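Local coordinates for gentamicin resistance protein (Enterococcus gallinarum, PDB 6CTZ) that probably phosphorylates the 2''-hydroxyl of aminoglycosides such as kanamycin with a guanine nucleotide as donor, giving resistance to gentamicin and related antibiotics, at residues K78-D81 with G82-F85; K144-L147 with L148-A151. The protein carries 2 engineered substitutions. All coordinates share one frame; numbering follows the deposited sequence.

Contact 1 of 2, residues K78-D81 with G82-F85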
loop_
_atom_site.group_PDB
_atom_site.type_symbol
_atom_site.label_atom_id
_atom_site.label_comp_id
_atom_site.label_asym_id
_atom_site.label_seq_id
_atom_site.Cartn_x
_atom_site.Cartn_y
_atom_site.Cartn_z
ATOM N N LYS A 78 -3.571 19.013 15.127
ATOM C CA LYS A 78 -2.796 19.896 14.292
ATOM C C LYS A 78 -1.442 20.168 14.905
ATOM O O LYS A 78 -1.360 20.449 16.060
ATOM C CB LYS A 78 -3.568 21.215 14.235
ATOM C CG LYS A 78 -3.237 22.133 13.125
ATOM C CD LYS A 78 -4.362 23.113 12.962
ATOM C CE LYS A 78 -4.244 24.222 13.964
ATOM N NZ LYS A 78 -5.098 23.992 15.152
ATOM N N ARG A 79 -0.377 20.086 14.138
ATOM C CA ARG A 79 0.941 20.456 14.628
ATOM C C ARG A 79 1.136 21.961 14.431
ATOM O O ARG A 79 1.752 22.609 15.216
ATOM C CB ARG A 79 2.045 19.812 13.842
ATOM C CG ARG A 79 2.137 18.359 14.063
ATOM C CD ARG A 79 3.329 17.857 13.347
ATOM N NE ARG A 79 4.401 17.958 14.255
ATOM C CZ ARG A 79 5.150 16.964 14.621
ATOM N NH1 ARG A 79 4.927 15.794 14.141
ATOM N NH2 ARG A 79 6.084 17.175 15.499
ATOM N N SER A 80 0.592 22.462 13.356
ATOM C CA SER A 80 0.678 23.840 12.935
ATOM C C SER A 80 -0.131 23.908 11.666
ATOM O O SER A 80 -0.593 22.921 11.235
ATOM C CB SER A 80 2.117 24.262 12.717
ATOM O OG SER A 80 2.628 23.594 11.635
ATOM N N ASP A 81 -0.328 25.077 11.093
ATOM C CA ASP A 81 -1.195 25.157 9.924
ATOM C C ASP A 81 -0.702 24.218 8.833
ATOM O O ASP A 81 0.490 24.189 8.517
ATOM C CB ASP A 81 -1.241 26.588 9.400
ATOM C CG ASP A 81 -2.058 27.501 10.288
ATOM O OD1 ASP A 81 -2.627 27.014 11.294
ATOM O OD2 ASP A 81 -2.142 28.702 9.972
ATOM N N GLY A 82 -1.621 23.418 8.295
ATOM C CA GLY A 82 -1.316 22.510 7.211
ATOM C C GLY A 82 -0.601 21.242 7.612
ATOM O O GLY A 82 -0.090 20.537 6.735
ATOM N N ASN A 83 -0.555 20.920 8.905
ATOM C CA ASN A 83 0.180 19.762 9.411
ATOM C C ASN A 83 -0.722 18.997 10.376
ATOM O O ASN A 83 -0.646 19.183 11.596
ATOM C CB ASN A 83 1.494 20.198 10.065
ATOM C CG ASN A 83 2.537 20.649 9.046
ATOM O OD1 ASN A 83 3.233 19.824 8.455
ATOM N ND2 ASN A 83 2.657 21.959 8.849
ATOM N N PRO A 84 -1.592 18.131 9.860
ATOM C CA PRO A 84 -2.533 17.407 10.723
ATOM C C PRO A 84 -1.913 16.154 11.326
ATOM O O PRO A 84 -0.896 15.643 10.858
ATOM C CB PRO A 84 -3.632 16.998 9.739
ATOM C CG PRO A 84 -2.882 16.775 8.459
ATOM C CD PRO A 84 -1.789 17.818 8.434
ATOM N N PHE A 85 -2.575 15.644 12.368
ATOM C CA PHE A 85 -2.315 14.296 12.868
ATOM C C PHE A 85 -3.621 13.732 13.409
ATOM O O PHE A 85 -4.580 14.473 13.627
ATOM C CB PHE A 85 -1.151 14.239 13.872
ATOM C CG PHE A 85 -1.452 14.859 15.207
ATOM C CD1 PHE A 85 -2.015 14.101 16.224
ATOM C CD2 PHE A 85 -1.125 16.185 15.466
ATOM C CE1 PHE A 85 -2.273 14.660 17.467
ATOM C CE2 PHE A 85 -1.386 16.746 16.709
ATOM C CZ PHE A 85 -1.962 15.978 17.703
#
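Arg79 N donates to Asn83 O in a short, almost straight hydrogen bond of 2.7 Å, the N-H...O angle being 179°. Farther round the hairpin Asn83 N returns a bond to Ser80 O at 3.1 Å; this one is more bent and closes a type II beta turn from Ser80 to Asn83. The Asn83 amide folds back against the turn: with CG beside its own backbone N (chi1 -73°), ND2 comes within 3.2 Å of Ser80 OG and 3.1 Å of Asp81 O, making a weak hydrogen bond to each. Gly82 takes the turn position with positive phi.

Packing begins beside these bonds, where Arg79 CB meets Asn83 CB at 3.8 Å. The Phe85 ring reaches across to the partner strand, its CE2 3.5 Å from Lys78 N. The Arg79 side chain crosses Phe85 at about a right angle, CG 4.2 Å from Phe85 CD2, with guanidinium and ring planes 73° apart. Phe85 also stacks on Phe42 of the adjacent strand 38-43, and Pro84 rests on helix 46-62. The straight Arg79-Asn83 bond and the Phe85-Gly77 backbone bonds thus tie strands 73-78 and 83-89, whereas the Asn83 amide, held by two bent bonds, probably fixes the exposed turn only loosely.

Contact 2 of 2, residues K144-L147 with L148-A151; sequences KILL and LSEA
Backbone bonds tie Lys144-Leu147 to Leu148-Ala151 as successive turns of one alpha-helix. Leu148 N donates to Lys144 O, Ser149 N to Ile145 O at 2.9 Å, Glu150 N to Leu146 O and Ala151 N to Leu147 O at 3.2 Å, all from residue i+4 to i and with N-H...O angles near 155°.

A side-chain bond is laid over this ladder. The Ser149 hydroxyl turns back along the helix, OG lying between its backbone N and carbonyl carbon (chi1 73°), and donates to Leu146 O at 2.7 Å. It approaches well off the C=O direction, at a C=O...OG angle of 127°, and the same carbonyl also accepts from Glu150 N at 3.2 Å. Bonding back to the carbonyl three residues earlier is a familiar way for a serine within a helix to use its hydroxyl.

Side-chain packing is looser. The extended Glu150 side chain runs back over the preceding turn, its carboxylate lying alongside two leucines: OE2 is 4.1 Å from Leu146 CG and OE1 is 4.1 Å from Leu147 CD2. Ile145 and Leu148 instead supply the inward face, joining helix 141-155 to Phe172 of helix 162-176 and Phe264 of helix 251-276.

Leu146 O thus accepts two bonds, from a hydroxyl and an amide, and the serine hydroxyl is satisfied within its own helix.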
loop_
_atom_site.group_PDB
_atom_site.type_symbol
_atom_site.label_atom_id
_atom_site.label_comp_id
_atom_site.label_asym_id
_atom_site.label_seq_id
_atom_site.Cartn_x
_atom_site.Cartn_y
_atom_site.Cartn_z
ATOM N N LYS A 144 2.340 7.811 -15.223
ATOM C CA LYS A 144 3.230 7.657 -14.074
ATOM C C LYS A 144 4.414 6.757 -14.416
ATOM O O LYS A 144 5.555 7.037 -14.029
ATOM C CB LYS A 144 2.447 7.090 -12.892
ATOM C CG LYS A 144 3.245 6.951 -11.602
ATOM C CD LYS A 144 2.341 6.527 -10.452
ATOM C CE LYS A 144 3.092 6.512 -9.128
ATOM N NZ LYS A 144 2.191 6.214 -7.976
ATOM N N ILE A 145 4.162 5.673 -15.152
ATOM C CA ILE A 145 5.241 4.762 -15.521
ATOM C C ILE A 145 6.149 5.394 -16.571
ATOM O O ILE A 145 7.365 5.157 -16.577
ATOM C CB ILE A 145 4.641 3.409 -15.941
ATOM C CG1 ILE A 145 4.029 2.728 -14.711
ATOM C CG2 ILE A 145 5.687 2.520 -16.631
ATOM C CD1 ILE A 145 3.054 1.600 -15.021
ATOM N N LEU A 146 5.592 6.226 -17.452
ATOM C CA LEU A 146 6.425 6.973 -18.388
ATOM C C LEU A 146 7.406 7.874 -17.645
ATOM O O LEU A 146 8.607 7.885 -17.944
ATOM C CB LEU A 146 5.542 7.789 -19.328
ATOM C CG LEU A 146 6.269 8.691 -20.323
ATOM C CD1 LEU A 146 7.126 7.865 -21.265
ATOM C CD2 LEU A 146 5.272 9.539 -21.098
ATOM N N LEU A 147 6.910 8.632 -16.662
ATOM C CA LEU A 147 7.789 9.480 -15.863
ATOM C C LEU A 147 8.831 8.651 -15.122
ATOM O O LEU A 147 9.994 9.057 -15.007
ATOM C CB LEU A 147 6.962 10.303 -14.878
ATOM C CG LEU A 147 6.035 11.338 -15.513
ATOM C CD1 LEU A 147 5.159 11.987 -14.457
ATOM C CD2 LEU A 147 6.851 12.380 -16.253
ATOM N N LEU A 148 8.428 7.485 -14.612
ATOM C CA LEU A 148 9.378 6.602 -13.945
ATOM C C LEU A 148 10.487 6.168 -14.891
ATOM O O LEU A 148 11.663 6.183 -14.522
ATOM C CB LEU A 148 8.654 5.385 -13.375
ATOM C CG LEU A 148 9.518 4.382 -12.613
ATOM C CD1 LEU A 148 10.049 5.015 -11.342
ATOM C CD2 LEU A 148 8.721 3.132 -12.286
ATOM N N SER A 149 10.137 5.795 -16.124
ATOM C CA SER A 149 11.157 5.329 -17.058
ATOM C C SER A 149 12.182 6.416 -17.361
ATOM O O SER A 149 13.356 6.113 -17.596
ATOM C CB SER A 149 10.512 4.812 -18.343
ATOM O OG SER A 149 10.022 5.879 -19.133
ATOM N N GLU A 150 11.764 7.683 -17.347
ATOM C CA GLU A 150 12.718 8.772 -17.536
ATOM C C GLU A 150 13.645 8.910 -16.334
ATOM O O GLU A 150 14.843 9.173 -16.493
ATOM C CB GLU A 150 11.971 10.078 -17.810
ATOM C CG GLU A 150 11.072 10.022 -19.035
ATOM C CD GLU A 150 10.193 11.252 -19.177
ATOM O OE1 GLU A 150 10.315 12.172 -18.342
ATOM O OE2 GLU A 150 9.376 11.293 -20.123
ATOM N N ALA A 151 13.134 8.756 -15.129
ATOM C CA ALA A 151 13.942 8.849 -13.954
ATOM C C ALA A 151 14.940 7.735 -13.859
ATOM O O ALA A 151 16.013 7.908 -13.368
ATOM C CB ALA A 151 13.072 8.883 -12.715
#

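In the fold
Contact 1 comes first along the chain, in the hairpin joining strands 73-78 and 83-89 at one side of the five-stranded antiparallel sheet; contact 2 follows within helix 141-155. Their centres lie 32 Å apart and their nearest atoms about 20 Å, so they do not touch. They have no strand or helix in common, and belong to the two lobes of a kinase-like fold. The hairpin is part of the sheet whose strand 38-43 carries the GDP-binding Arg41, and bound GDP lies about 12 Å from the Phe85 side chain. The helix belongs to the helical part beside the antibiotic, with kanamycin about 6 Å from the Lys144 side chain.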